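Local coordinates for UDP-N-acetylglucosamine 4,6-dehydratase (Vibrio fischeri, PDB 3PVZ), which probably catalyses the 4,6-dehydration of UDP-N-acetylglucosamine and binds NAD in a Rossmann-type domain, at residues 9-14 and 234-239; 144-149 and 186-191; 192-197 and 251-256; 230-235 and 268-273. All coordinates share one frame; numbering follows the deposited sequence.

From the N terminus, contact 1 comes first: residues 9-14 meet 234-239, closing a very large loop that ties the N-terminal helix 7-10 to the start of helix 237-250. Contact 2, joining helices 131-154 and 174-189, is nested inside that loop. Contact 3 crosses it, since 192-197 lies within the loop and 251-256 beyond it, and joins two parallel strands of the main sheet. Contact 4 begins on strand 231-235, where contact 1 ends, closes a short loop to strand 268-269 and the start of helix 270-280, and also crosses contact 3. Contacts 2 and 3 touch through S190 and N253; contacts 1 and 4 share F234 and V235, while I268 CD1 packs 3.1 Å from I11 O.

Contact 1 of 4, residues 9-14 and 234-239; sequences SLIGRD and FVTPQE
A capping box, T236 with E239, opens helix 237-250, and R13, whose backbone N closes the Schellman motif (to L8 O) that ends helix 7-10, binds into it. R13 NH2 donates to two acceptors lying near the guanidinium plane: E239 OE1 at 2.8 Å and the backbone F234 O at 3.0 Å. The salt bridge is nearly flat, with guanidinium and carboxylate planes 8° apart and E239 OE1 using its syn lone pair; the second bond falls on a lone pair of F234 O. That same OE1 also accepts from T236 N at 3.0 Å, from above the carboxylate plane, while E239 N returns a bond to T236 OG1 at 3.1 Å. Two donors therefore grip one oxygen, and L17 N holds the other, OE2, which R13 NH1 also approaches, though the position of NH1 is less certain; together they should fix the carboxylate's rotation.

Beside the polar cluster, I11 packs on F234. Its CG1 stands between the backbone N and the carbonyl carbon (chi1 54°), which sends CD1 to within 3.3 Å of F234 O and leaves CG2 against F234 CB at 3.4 Å. The arrangement is that of a helix N-terminal capping box whose glutamate also pairs with an arginine, here one from the Schellman turn ending helix 7-10.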
loop_
_atom_site.group_PDB
_atom_site.type_symbol
_atom_site.label_atom_id
_atom_site.label_comp_id
_atom_site.label_asym_id
_atom_site.label_seq_id
_atom_site.Cartn_x
_atom_site.Cartn_y
_atom_site.Cartn_z
ATOM N N SER A 9 -2.432 5.632 -27.281
ATOM C CA SER A 9 -1.576 5.175 -28.366
ATOM C C SER A 9 -0.809 3.908 -27.955
ATOM O O SER A 9 -0.666 3.012 -28.758
ATOM C CB SER A 9 -0.628 6.281 -28.865
ATOM O OG SER A 9 -0.014 6.971 -27.787
ATOM N N LEU A 10 -0.366 3.802 -26.706
ATOM C CA LEU A 10 0.315 2.576 -26.252
ATOM C C LEU A 10 -0.568 1.338 -26.299
ATOM O O LEU A 10 -0.079 0.253 -26.597
ATOM C CB LEU A 10 0.893 2.714 -24.849
ATOM C CG LEU A 10 2.253 3.390 -24.803
ATOM C CD1 LEU A 10 2.727 3.464 -23.396
ATOM C CD2 LEU A 10 3.263 2.622 -25.661
ATOM N N ILE A 11 -1.859 1.481 -26.030
ATOM C CA ILE A 11 -2.725 0.306 -26.043
ATOM C C ILE A 11 -3.473 0.187 -27.364
ATOM O O ILE A 11 -4.594 -0.342 -27.420
ATOM C CB ILE A 11 -3.665 0.220 -24.785
ATOM C CG1 ILE A 11 -4.495 1.492 -24.599
ATOM C CG2 ILE A 11 -2.843 -0.023 -23.562
ATOM C CD1 ILE A 11 -5.541 1.397 -23.481
ATOM N N GLY A 12 -2.850 0.673 -28.436
ATOM C CA GLY A 12 -3.318 0.392 -29.800
ATOM C C GLY A 12 -4.675 0.956 -30.151
ATOM O O GLY A 12 -5.405 0.366 -30.944
ATOM N N ARG A 13 -5.006 2.099 -29.554
ATOM C CA ARG A 13 -6.269 2.791 -29.773
ATOM C C ARG A 13 -5.957 4.269 -29.894
ATOM O O ARG A 13 -4.867 4.694 -29.582
ATOM C CB ARG A 13 -7.228 2.581 -28.579
ATOM C CG ARG A 13 -7.972 1.257 -28.578
ATOM C CD ARG A 13 -9.251 1.281 -27.658
ATOM N NE ARG A 13 -8.939 1.059 -26.242
ATOM C CZ ARG A 13 -9.271 1.885 -25.247
ATOM N NH1 ARG A 13 -9.944 3.008 -25.465
ATOM N NH2 ARG A 13 -8.932 1.572 -24.012
ATOM N N ASP A 14 -6.925 5.053 -30.341
ATOM C CA ASP A 14 -6.734 6.493 -30.512
ATOM C C ASP A 14 -7.890 7.313 -29.896
ATOM O O ASP A 14 -7.774 8.533 -29.727
ATOM C CB ASP A 14 -6.470 6.761 -32.017
ATOM C CG ASP A 14 -7.177 7.994 -32.561
ATOM O OD1 ASP A 14 -6.876 9.137 -32.112
ATOM O OD2 ASP A 14 -8.004 7.808 -33.484
ATOM N N PHE A 234 -6.943 -3.750 -22.761
ATOM C CA PHE A 234 -6.490 -2.700 -21.910
ATOM C C PHE A 234 -7.360 -1.449 -21.991
ATOM O O PHE A 234 -7.798 -1.041 -23.059
ATOM C CB PHE A 234 -5.073 -2.324 -22.294
ATOM C CG PHE A 234 -4.080 -3.381 -21.983
ATOM C CD1 PHE A 234 -3.391 -3.371 -20.780
ATOM C CD2 PHE A 234 -3.818 -4.399 -22.907
ATOM C CE1 PHE A 234 -2.476 -4.355 -20.491
ATOM C CE2 PHE A 234 -2.916 -5.371 -22.620
ATOM C CZ PHE A 234 -2.228 -5.363 -21.427
ATOM N N VAL A 235 -7.566 -0.820 -20.851
ATOM C CA VAL A 235 -8.211 0.480 -20.771
ATOM C C VAL A 235 -7.293 1.431 -20.056
ATOM O O VAL A 235 -6.337 1.008 -19.424
ATOM C CB VAL A 235 -9.528 0.432 -20.010
ATOM C CG1 VAL A 235 -10.543 -0.379 -20.769
ATOM C CG2 VAL A 235 -9.331 -0.154 -18.597
ATOM N N THR A 236 -7.583 2.725 -20.201
ATOM C CA THR A 236 -6.926 3.775 -19.445
ATOM C C THR A 236 -7.482 3.941 -18.015
ATOM O O THR A 236 -8.659 3.634 -17.714
ATOM C CB THR A 236 -7.038 5.149 -20.153
ATOM O OG1 THR A 236 -8.401 5.576 -20.132
ATOM C CG2 THR A 236 -6.567 5.048 -21.633
ATOM N N PRO A 237 -6.634 4.465 -17.127
ATOM C CA PRO A 237 -7.110 4.862 -15.821
ATOM C C PRO A 237 -8.402 5.686 -15.900
ATOM O O PRO A 237 -9.355 5.344 -15.214
ATOM C CB PRO A 237 -5.950 5.694 -15.264
ATOM C CG PRO A 237 -4.749 5.071 -15.888
ATOM C CD PRO A 237 -5.196 4.756 -17.293
ATOM N N GLN A 238 -8.465 6.725 -16.731
ATOM C CA GLN A 238 -9.675 7.549 -16.768
ATOM C C GLN A 238 -10.890 6.752 -17.138
ATOM O O GLN A 238 -11.984 6.994 -16.645
ATOM C CB GLN A 238 -9.548 8.698 -17.740
ATOM C CG GLN A 238 -10.799 9.586 -17.818
ATOM C CD GLN A 238 -10.503 10.919 -18.491
ATOM O OE1 GLN A 238 -9.409 11.450 -18.354
ATOM N NE2 GLN A 238 -11.482 11.465 -19.216
ATOM N N GLU A 239 -10.694 5.791 -18.024
ATOM C CA GLU A 239 -11.780 4.944 -18.449
ATOM C C GLU A 239 -12.278 4.118 -17.282
ATOM O O GLU A 239 -13.497 3.936 -17.128
ATOM C CB GLU A 239 -11.318 4.071 -19.607
ATOM C CG GLU A 239 -11.216 4.894 -20.864
ATOM C CD GLU A 239 -10.711 4.142 -22.072
ATOM O OE1 GLU A 239 -10.039 3.104 -21.921
ATOM O OE2 GLU A 239 -11.009 4.629 -23.183
#

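Contact 2 of 4, residues 144-149 and 186-191; sequences NTDKTI and LMRKSE
The CA atoms of D146 and L186 come nearest, at 7.0 Å, as do those of I149 and K189, at 7.1 Å, so the register advances in the same direction on helices 131-154 and 174-189. The polar side of the contact centres on D146 OD1. K189 NZ reaches it at 2.7 Å in a salt bridge, arriving 36° out of the carboxylate plane; the lysine chain is bent at both chi2 (-56°) and chi4 (-60°), which folds the ammonium back onto the aspartate instead of letting it extend past. A water donates to the same D146 OD1 at 2.6 Å and accepts from R188 NE at 3.0 Å, linking the carboxylate to an arginine whose other end is held by Q351. The concentration of positive charge would probably stabilise the ionised aspartate.

The apolar side is made by branch ends. I149 CG2 rests on the root of the lysine chain, 3.5 Å from K189 CB, so the isoleucine methyl lies against the start of the lysine arm. The other branch of I149 meets L186 at about a right angle, CD1 to CD1 at 3.8 Å, and T145 CG2 touches the same L186 CD1 at 3.7 Å. Around this pair of helices, T145 and I149 also pack on Y160 of strand 159-163, L186 reaches C162 of that strand and T197 of strand 194-198, and K189 lies against I195.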
loop_
_atom_site.group_PDB
_atom_site.type_symbol
_atom_site.label_atom_id
_atom_site.label_comp_id
_atom_site.label_asym_id
_atom_site.label_seq_id
_atom_site.Cartn_x
_atom_site.Cartn_y
_atom_site.Cartn_z
ATOM N N ASN A 144 -14.152 -6.398 5.466
ATOM C CA ASN A 144 -14.168 -4.946 5.415
ATOM C C ASN A 144 -15.289 -4.480 4.512
ATOM O O ASN A 144 -15.915 -3.416 4.732
ATOM C CB ASN A 144 -12.857 -4.392 4.856
ATOM C CG ASN A 144 -11.706 -4.447 5.865
ATOM O OD1 ASN A 144 -11.849 -4.931 6.993
ATOM N ND2 ASN A 144 -10.534 -3.969 5.443
ATOM N N THR A 145 -15.524 -5.223 3.453
ATOM C CA THR A 145 -16.541 -4.837 2.501
ATOM C C THR A 145 -17.904 -4.970 3.160
ATOM O O THR A 145 -18.665 -4.001 3.165
ATOM C CB THR A 145 -16.475 -5.714 1.254
ATOM O OG1 THR A 145 -15.147 -5.678 0.721
ATOM C CG2 THR A 145 -17.452 -5.241 0.196
ATOM N N ASP A 146 -18.168 -6.127 3.785
ATOM C CA ASP A 146 -19.442 -6.378 4.470
ATOM C C ASP A 146 -19.673 -5.322 5.568
ATOM O O ASP A 146 -20.739 -4.729 5.607
ATOM C CB ASP A 146 -19.469 -7.801 5.074
ATOM C CG ASP A 146 -20.825 -8.219 5.521
ATOM O OD1 ASP A 146 -21.765 -8.237 4.695
ATOM O OD2 ASP A 146 -20.977 -8.518 6.701
ATOM N N LYS A 147 -18.665 -5.044 6.408
ATOM C CA LYS A 147 -18.799 -4.029 7.453
ATOM C C LYS A 147 -19.096 -2.620 6.909
ATOM O O LYS A 147 -19.946 -1.929 7.433
ATOM C CB LYS A 147 -17.547 -3.986 8.361
ATOM C CG LYS A 147 -17.643 -2.897 9.484
ATOM C CD LYS A 147 -16.348 -2.724 10.223
ATOM C CE LYS A 147 -15.308 -1.949 9.390
ATOM N NZ LYS A 147 -14.066 -1.769 10.269
ATOM N N THR A 148 -18.372 -2.168 5.897
ATOM C CA THR A 148 -18.555 -0.797 5.381
ATOM C C THR A 148 -19.938 -0.707 4.672
ATOM O O THR A 148 -20.580 0.315 4.650
ATOM C CB THR A 148 -17.461 -0.414 4.427
ATOM O OG1 THR A 148 -17.355 -1.417 3.406
ATOM C CG2 THR A 148 -16.022 -0.214 5.154
ATOM N N ILE A 149 -20.394 -1.780 4.079
ATOM C CA ILE A 149 -21.791 -1.797 3.610
ATOM C C ILE A 149 -22.794 -1.614 4.786
ATOM O O ILE A 149 -23.723 -0.786 4.699
ATOM C CB ILE A 149 -22.160 -3.071 2.814
ATOM C CG1 ILE A 149 -21.271 -3.189 1.566
ATOM C CG2 ILE A 149 -23.629 -2.989 2.334
ATOM C CD1 ILE A 149 -21.344 -4.545 0.903
ATOM N N LEU A 186 -22.284 -9.567 -0.518
ATOM C CA LEU A 186 -22.866 -8.433 -1.234
ATOM C C LEU A 186 -24.344 -8.725 -1.591
ATOM O O LEU A 186 -25.182 -7.881 -1.517
ATOM C CB LEU A 186 -22.135 -8.222 -2.545
ATOM C CG LEU A 186 -21.169 -7.086 -2.791
ATOM C CD1 LEU A 186 -20.102 -7.020 -1.729
ATOM C CD2 LEU A 186 -20.572 -7.215 -4.226
HETATM N N MSE A 187 -24.624 -9.932 -2.039
HETATM C CA MSE A 187 -25.974 -10.275 -2.400
HETATM C C MSE A 187 -26.858 -10.170 -1.168
HETATM O O MSE A 187 -27.970 -9.714 -1.294
HETATM C CB MSE A 187 -26.077 -11.661 -3.060
HETATM C CG MSE A 187 -25.571 -11.773 -4.499
HETATM SE SE MSE A 187 -26.051 -10.335 -5.786
HETATM C CE MSE A 187 -24.426 -9.208 -5.619
ATOM N N ARG A 188 -26.384 -10.569 0.014
ATOM C CA ARG A 188 -27.211 -10.471 1.218
ATOM C C ARG A 188 -27.479 -9.023 1.535
ATOM O O ARG A 188 -28.616 -8.662 1.848
ATOM C CB ARG A 188 -26.570 -11.113 2.430
ATOM C CG ARG A 188 -27.347 -10.887 3.704
ATOM C CD ARG A 188 -26.945 -11.871 4.823
ATOM N NE ARG A 188 -25.618 -11.560 5.351
ATOM C CZ ARG A 188 -25.031 -12.231 6.327
ATOM N NH1 ARG A 188 -23.828 -11.873 6.729
ATOM N NH2 ARG A 188 -25.634 -13.285 6.892
ATOM N N LYS A 189 -26.432 -8.208 1.476
ATOM C CA LYS A 189 -26.559 -6.758 1.746
ATOM C C LYS A 189 -27.408 -5.989 0.749
ATOM O O LYS A 189 -27.966 -4.948 1.082
ATOM C CB LYS A 189 -25.186 -6.097 1.809
ATOM C CG LYS A 189 -24.419 -6.384 3.113
ATOM C CD LYS A 189 -25.252 -5.959 4.341
ATOM C CE LYS A 189 -24.481 -6.009 5.647
ATOM N NZ LYS A 189 -23.973 -7.344 5.960
ATOM N N SER A 190 -27.483 -6.491 -0.474
ATOM C CA SER A 190 -28.304 -5.885 -1.499
ATOM C C SER A 190 -29.801 -6.046 -1.272
ATOM O O SER A 190 -30.565 -5.401 -1.952
ATOM C CB SER A 190 -27.959 -6.431 -2.875
ATOM O OG SER A 190 -28.350 -7.745 -3.009
ATOM N N GLU A 191 -30.210 -6.898 -0.335
ATOM C CA GLU A 191 -31.609 -6.915 0.149
ATOM C C GLU A 191 -31.929 -5.709 1.064
ATOM O O GLU A 191 -33.070 -5.564 1.454
ATOM C CB GLU A 191 -31.901 -8.228 0.910
ATOM C CG GLU A 191 -31.818 -9.454 -0.009
ATOM C CD GLU A 191 -31.836 -10.796 0.708
ATOM O OE1 GLU A 191 -31.592 -10.840 1.920
ATOM O OE2 GLU A 191 -32.057 -11.830 0.031
HETATM O O HOH W 1 -23.665 -9.770 3.901
#

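Contact 3 of 4, residues 192-197 and 251-256; sequences EIAIST and GENRDI
Three hydrogen bonds join the backbone of I195 and T197 to residues 251-256, two from main chain to main chain and one to a side chain. R254 N donates to I195 O at 2.6 Å and T197 N to D255 O at 2.9 Å, each nearly in line with the C=O bond of its acceptor. The third has a side-chain acceptor: I195 N points at N253 OD1, 2.8 Å away, with the donor 37° above the amide plane. N253 thus stands in for a strand residue ahead of the regular pairing, which appears as the parallel bridge of T197 with I256. In that pair the side chains lie alongside each other, T197 OG1 resting 3.4 Å from I256 CG1; the polar partner of T197 OG1 is S164 OG.

The next shell fixes these groups. N253 CG is anti to the backbone N (chi1 -160°), bringing the amide to the neighbouring strand, and S190 O takes its ND2. A type II turn from E252 to D255, closed by D255 N to E252 O at 2.9 Å, presents R254 N, with R254 at the positive phi (79°) expected of the turn's third residue. D255 OD2 in turn accepts from E252 N at 2.8 Å, and K344 from strand 340-344 pairs with D255 OD1. This is the entry into neighbouring parallel strands of the central sheet, as in the Rossmann-type fold of extended short-chain dehydrogenases/reductases.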
loop_
_atom_site.group_PDB
_atom_site.type_symbol
_atom_site.label_atom_id
_atom_site.label_comp_id
_atom_site.label_asym_id
_atom_site.label_seq_id
_atom_site.Cartn_x
_atom_site.Cartn_y
_atom_site.Cartn_z
ATOM N N GLU A 192 -30.924 -4.891 1.429
ATOM C CA GLU A 192 -31.145 -3.719 2.284
ATOM C C GLU A 192 -30.678 -2.389 1.712
ATOM O O GLU A 192 -31.090 -1.384 2.204
ATOM C CB GLU A 192 -30.427 -3.876 3.606
ATOM C CG GLU A 192 -31.018 -4.974 4.457
ATOM C CD GLU A 192 -30.296 -5.105 5.740
ATOM O OE1 GLU A 192 -29.565 -6.086 5.811
ATOM O OE2 GLU A 192 -30.424 -4.220 6.635
ATOM N N ILE A 193 -29.781 -2.404 0.737
ATOM C CA ILE A 193 -29.312 -1.193 0.096
ATOM C C ILE A 193 -28.981 -1.555 -1.337
ATOM O O ILE A 193 -28.553 -2.671 -1.606
ATOM C CB ILE A 193 -28.032 -0.649 0.814
ATOM C CG1 ILE A 193 -27.616 0.726 0.273
ATOM C CG2 ILE A 193 -26.900 -1.615 0.669
ATOM C CD1 ILE A 193 -26.499 1.416 1.108
ATOM N N ALA A 194 -29.213 -0.611 -2.243
ATOM C CA ALA A 194 -28.760 -0.693 -3.610
ATOM C C ALA A 194 -27.209 -0.835 -3.721
ATOM O O ALA A 194 -26.448 0.051 -3.285
ATOM C CB ALA A 194 -29.241 0.541 -4.398
ATOM N N ILE A 195 -26.781 -1.937 -4.337
ATOM C CA ILE A 195 -25.377 -2.219 -4.596
ATOM C C ILE A 195 -25.172 -2.435 -6.092
ATOM O O ILE A 195 -25.878 -3.243 -6.723
ATOM C CB ILE A 195 -24.909 -3.509 -3.850
ATOM C CG1 ILE A 195 -25.123 -3.364 -2.341
ATOM C CG2 ILE A 195 -23.425 -3.794 -4.118
ATOM C CD1 ILE A 195 -24.723 -4.584 -1.509
ATOM N N SER A 196 -24.220 -1.738 -6.686
ATOM C CA SER A 196 -23.862 -2.029 -8.069
ATOM C C SER A 196 -22.353 -2.182 -8.183
ATOM O O SER A 196 -21.634 -1.643 -7.346
ATOM C CB SER A 196 -24.396 -0.946 -9.017
ATOM O OG SER A 196 -23.627 0.251 -9.017
ATOM N N THR A 197 -21.874 -2.895 -9.212
ATOM C CA THR A 197 -20.436 -3.105 -9.365
ATOM C C THR A 197 -19.954 -2.798 -10.787
ATOM O O THR A 197 -20.710 -2.324 -11.628
ATOM C CB THR A 197 -20.029 -4.550 -8.990
ATOM O OG1 THR A 197 -20.558 -5.446 -9.952
ATOM C CG2 THR A 197 -20.560 -4.989 -7.613
ATOM N N GLY A 251 -26.142 2.820 -11.980
ATOM C CA GLY A 251 -26.378 1.411 -11.760
ATOM C C GLY A 251 -27.599 1.142 -10.869
ATOM O O GLY A 251 -27.813 1.822 -9.835
ATOM N N GLU A 252 -28.399 0.147 -11.259
ATOM C CA GLU A 252 -29.457 -0.289 -10.392
ATOM C C GLU A 252 -28.935 -1.359 -9.464
ATOM O O GLU A 252 -27.895 -1.948 -9.723
ATOM C CB GLU A 252 -30.635 -0.807 -11.211
ATOM C CG GLU A 252 -31.258 0.278 -12.041
ATOM C CD GLU A 252 -32.455 -0.233 -12.799
ATOM O OE1 GLU A 252 -33.506 -0.426 -12.151
ATOM O OE2 GLU A 252 -32.332 -0.451 -14.019
ATOM N N ASN A 253 -29.677 -1.619 -8.389
ATOM C CA ASN A 253 -29.346 -2.721 -7.466
ATOM C C ASN A 253 -29.010 -3.967 -8.253
ATOM O O ASN A 253 -29.826 -4.436 -9.003
ATOM C CB ASN A 253 -30.480 -3.037 -6.455
ATOM C CG ASN A 253 -29.961 -3.812 -5.210
ATOM O OD1 ASN A 253 -28.753 -3.841 -4.935
ATOM N ND2 ASN A 253 -30.876 -4.408 -4.444
ATOM N N ARG A 254 -27.805 -4.483 -8.024
ATOM C CA ARG A 254 -27.246 -5.687 -8.653
ATOM C C ARG A 254 -26.688 -5.562 -10.075
ATOM O O ARG A 254 -26.306 -6.571 -10.659
ATOM C CB ARG A 254 -28.246 -6.851 -8.607
ATOM C CG ARG A 254 -28.697 -7.178 -7.234
ATOM C CD ARG A 254 -29.628 -8.387 -7.215
ATOM N NE ARG A 254 -30.042 -8.493 -5.841
ATOM C CZ ARG A 254 -31.163 -7.998 -5.330
ATOM N NH1 ARG A 254 -32.076 -7.443 -6.116
ATOM N NH2 ARG A 254 -31.379 -8.110 -4.012
ATOM N N ASP A 255 -26.595 -4.363 -10.637
ATOM C CA ASP A 255 -26.059 -4.230 -11.982
ATOM C C ASP A 255 -24.516 -4.333 -11.931
ATOM O O ASP A 255 -23.892 -3.709 -11.056
ATOM C CB ASP A 255 -26.363 -2.860 -12.523
ATOM C CG ASP A 255 -27.743 -2.707 -13.077
ATOM O OD1 ASP A 255 -28.548 -3.666 -13.162
ATOM O OD2 ASP A 255 -27.986 -1.560 -13.497
ATOM N N ILE A 256 -23.931 -5.121 -12.841
ATOM C CA ILE A 256 -22.502 -5.145 -13.074
ATOM C C ILE A 256 -22.248 -4.440 -14.414
ATOM O O ILE A 256 -22.621 -4.942 -15.486
ATOM C CB ILE A 256 -21.887 -6.574 -13.199
ATOM C CG1 ILE A 256 -22.248 -7.484 -12.019
ATOM C CG2 ILE A 256 -20.360 -6.469 -13.326
ATOM C CD1 ILE A 256 -21.945 -8.968 -12.305
#

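Contact 4 of 4, residues 230-235 and 268-273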
loop_
_atom_site.group_PDB
_atom_site.type_symbol
_atom_site.label_atom_id
_atom_site.label_comp_id
_atom_site.label_asym_id
_atom_site.label_seq_id
_atom_site.Cartn_x
_atom_site.Cartn_y
_atom_site.Cartn_z
ATOM N N ILE A 230 0.760 -13.924 -23.692
ATOM C CA ILE A 230 -0.451 -13.540 -22.958
ATOM C C ILE A 230 -0.954 -12.221 -23.571
ATOM O O ILE A 230 -0.225 -11.222 -23.617
ATOM C CB ILE A 230 -0.157 -13.333 -21.440
ATOM C CG1 ILE A 230 0.595 -14.536 -20.851
ATOM C CG2 ILE A 230 -1.435 -13.081 -20.625
ATOM C CD1 ILE A 230 -0.087 -15.832 -21.088
ATOM N N LYS A 231 -2.181 -12.238 -24.073
ATOM C CA LYS A 231 -2.804 -11.041 -24.622
ATOM C C LYS A 231 -3.919 -10.573 -23.700
ATOM O O LYS A 231 -4.610 -11.388 -23.098
ATOM C CB LYS A 231 -3.410 -11.333 -25.982
ATOM C CG LYS A 231 -2.426 -11.608 -27.114
ATOM C CD LYS A 231 -3.015 -12.622 -28.100
ATOM C CE LYS A 231 -3.092 -12.091 -29.505
ATOM N NZ LYS A 231 -4.178 -12.757 -30.240
ATOM N N ARG A 232 -4.095 -9.268 -23.586
ATOM C CA ARG A 232 -5.230 -8.733 -22.828
ATOM C C ARG A 232 -5.854 -7.571 -23.560
ATOM O O ARG A 232 -5.233 -6.984 -24.449
ATOM C CB ARG A 232 -4.808 -8.220 -21.440
ATOM C CG ARG A 232 -4.189 -9.251 -20.524
ATOM C CD ARG A 232 -5.217 -10.192 -19.962
ATOM N NE ARG A 232 -4.602 -11.133 -19.029
ATOM C CZ ARG A 232 -4.545 -12.462 -19.180
ATOM N NH1 ARG A 232 -5.056 -13.094 -20.248
ATOM N NH2 ARG A 232 -3.956 -13.184 -18.231
ATOM N N TYR A 233 -7.075 -7.249 -23.138
ATOM C CA TYR A 233 -7.684 -5.951 -23.357
ATOM C C TYR A 233 -7.280 -4.948 -22.305
ATOM O O TYR A 233 -7.324 -5.232 -21.096
ATOM C CB TYR A 233 -9.197 -6.061 -23.306
ATOM C CG TYR A 233 -9.800 -6.939 -24.363
ATOM C CD1 TYR A 233 -9.682 -6.614 -25.708
ATOM C CD2 TYR A 233 -10.538 -8.057 -24.012
ATOM C CE1 TYR A 233 -10.275 -7.421 -26.712
ATOM C CE2 TYR A 233 -11.118 -8.878 -24.981
ATOM C CZ TYR A 233 -10.981 -8.553 -26.322
ATOM O OH TYR A 233 -11.544 -9.362 -27.235
ATOM N N PHE A 234 -6.943 -3.750 -22.761
ATOM C CA PHE A 234 -6.490 -2.700 -21.910
ATOM C C PHE A 234 -7.360 -1.449 -21.991
ATOM O O PHE A 234 -7.798 -1.041 -23.059
ATOM C CB PHE A 234 -5.073 -2.324 -22.294
ATOM C CG PHE A 234 -4.080 -3.381 -21.983
ATOM C CD1 PHE A 234 -3.391 -3.371 -20.780
ATOM C CD2 PHE A 234 -3.818 -4.399 -22.907
ATOM C CE1 PHE A 234 -2.476 -4.355 -20.491
ATOM C CE2 PHE A 234 -2.916 -5.371 -22.620
ATOM C CZ PHE A 234 -2.228 -5.363 -21.427
ATOM N N VAL A 235 -7.566 -0.820 -20.851
ATOM C CA VAL A 235 -8.211 0.480 -20.771
ATOM C C VAL A 235 -7.293 1.431 -20.056
ATOM O O VAL A 235 -6.337 1.008 -19.424
ATOM C CB VAL A 235 -9.528 0.432 -20.010
ATOM C CG1 VAL A 235 -10.543 -0.379 -20.769
ATOM C CG2 VAL A 235 -9.331 -0.154 -18.597
ATOM N N ILE A 268 -3.860 -7.356 -27.020
ATOM C CA ILE A 268 -2.482 -6.975 -27.266
ATOM C C ILE A 268 -1.643 -7.702 -26.241
ATOM O O ILE A 268 -2.039 -7.844 -25.100
ATOM C CB ILE A 268 -2.230 -5.461 -27.051
ATOM C CG1 ILE A 268 -3.071 -4.597 -27.982
ATOM C CG2 ILE A 268 -0.726 -5.118 -27.266
ATOM C CD1 ILE A 268 -3.283 -3.128 -27.414
ATOM N N SER A 269 -0.461 -8.140 -26.631
ATOM C CA SER A 269 0.402 -8.862 -25.706
ATOM C C SER A 269 1.195 -7.875 -24.869
ATOM O O SER A 269 1.335 -6.727 -25.244
ATOM C CB SER A 269 1.340 -9.809 -26.475
ATOM O OG SER A 269 2.482 -9.114 -26.957
ATOM N N PHE A 270 1.686 -8.342 -23.730
ATOM C CA PHE A 270 2.496 -7.547 -22.862
ATOM C C PHE A 270 3.804 -7.157 -23.541
ATOM O O PHE A 270 4.261 -6.027 -23.380
ATOM C CB PHE A 270 2.794 -8.295 -21.553
ATOM C CG PHE A 270 1.608 -8.428 -20.645
ATOM C CD1 PHE A 270 1.170 -7.349 -19.917
ATOM C CD2 PHE A 270 0.915 -9.612 -20.548
ATOM C CE1 PHE A 270 0.081 -7.440 -19.096
ATOM C CE2 PHE A 270 -0.191 -9.720 -19.722
ATOM C CZ PHE A 270 -0.616 -8.621 -18.992
ATOM N N ALA A 271 4.421 -8.104 -24.244
ATOM C CA ALA A 271 5.635 -7.822 -25.003
ATOM C C ALA A 271 5.391 -6.721 -26.039
ATOM O O ALA A 271 6.217 -5.798 -26.212
ATOM C CB ALA A 271 6.139 -9.083 -25.699
ATOM N N ASP A 272 4.253 -6.806 -26.715
ATOM C CA ASP A 272 3.931 -5.829 -27.727
ATOM C C ASP A 272 3.755 -4.431 -27.120
ATOM O O ASP A 272 4.234 -3.457 -27.696
ATOM C CB ASP A 272 2.743 -6.279 -28.560
ATOM C CG ASP A 272 3.159 -7.238 -29.704
ATOM O OD1 ASP A 272 4.374 -7.422 -29.929
ATOM O OD2 ASP A 272 2.281 -7.809 -30.388
ATOM N N ILE A 273 3.141 -4.334 -25.945
ATOM C CA ILE A 273 3.043 -3.030 -25.265
ATOM C C ILE A 273 4.425 -2.539 -24.899
ATOM O O ILE A 273 4.704 -1.375 -25.089
ATOM C CB ILE A 273 2.220 -3.054 -23.971
ATOM C CG1 ILE A 273 0.769 -3.486 -24.210
ATOM C CG2 ILE A 273 2.219 -1.667 -23.296
ATOM C CD1 ILE A 273 -0.003 -2.637 -25.165
#
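K231 and R232 pair with S269 and I268 as antiparallel strands of a small three-stranded sheet, and from its end helix 270-280 starts. R232 and I268 form the hydrogen-bonded pair, with R232 N to I268 O at 2.9 Å and I268 N to R232 O also at 2.9 Å; K231 with S269 is the non-hydrogen-bonded pair beside it.

The shape of the contact is set by F270, whose ring is the bump that enters a hollow formed by I230, just before the strand, and by R232 and F234 on it. F270 CG stands beside the backbone N, anti to the carbonyl carbon (chi1 -71°), which carries the ring toward I230 and R232. I230 closes one side: its CG2 comes 3.7 Å from F270 CE2, and its CB lies at the ring's edge, in plane. I230 CG2 also lies over one face of the R232 guanidinium, offset toward its rim, so it is wedged between arginine and phenylalanine. R232 CG meets F270 CZ at 3.9 Å, obliquely. F234 supplies another wall, turning its edge toward the face of F270 in an offset edge-to-face stack, with ring centroids 5.8 Å apart and planes at 88°. L210 and L211 of helix 210-219 and A226 and P227 of strand 224-227 also touch F270.

The F234 ring itself fills a second hollow between strand and helix: I268 O lies at its edge, 3.6 Å from CE2, while I273 CG1 approaches the same carbon obliquely. S269 N-caps the new helix, its OG accepting from D272 N. Where strand passes into helix, a weak bond runs from F270 N to I230 O at 3.5 Å, and the same oxygen is approached by S269 CA at 3.2 Å, a CA-H...O contact.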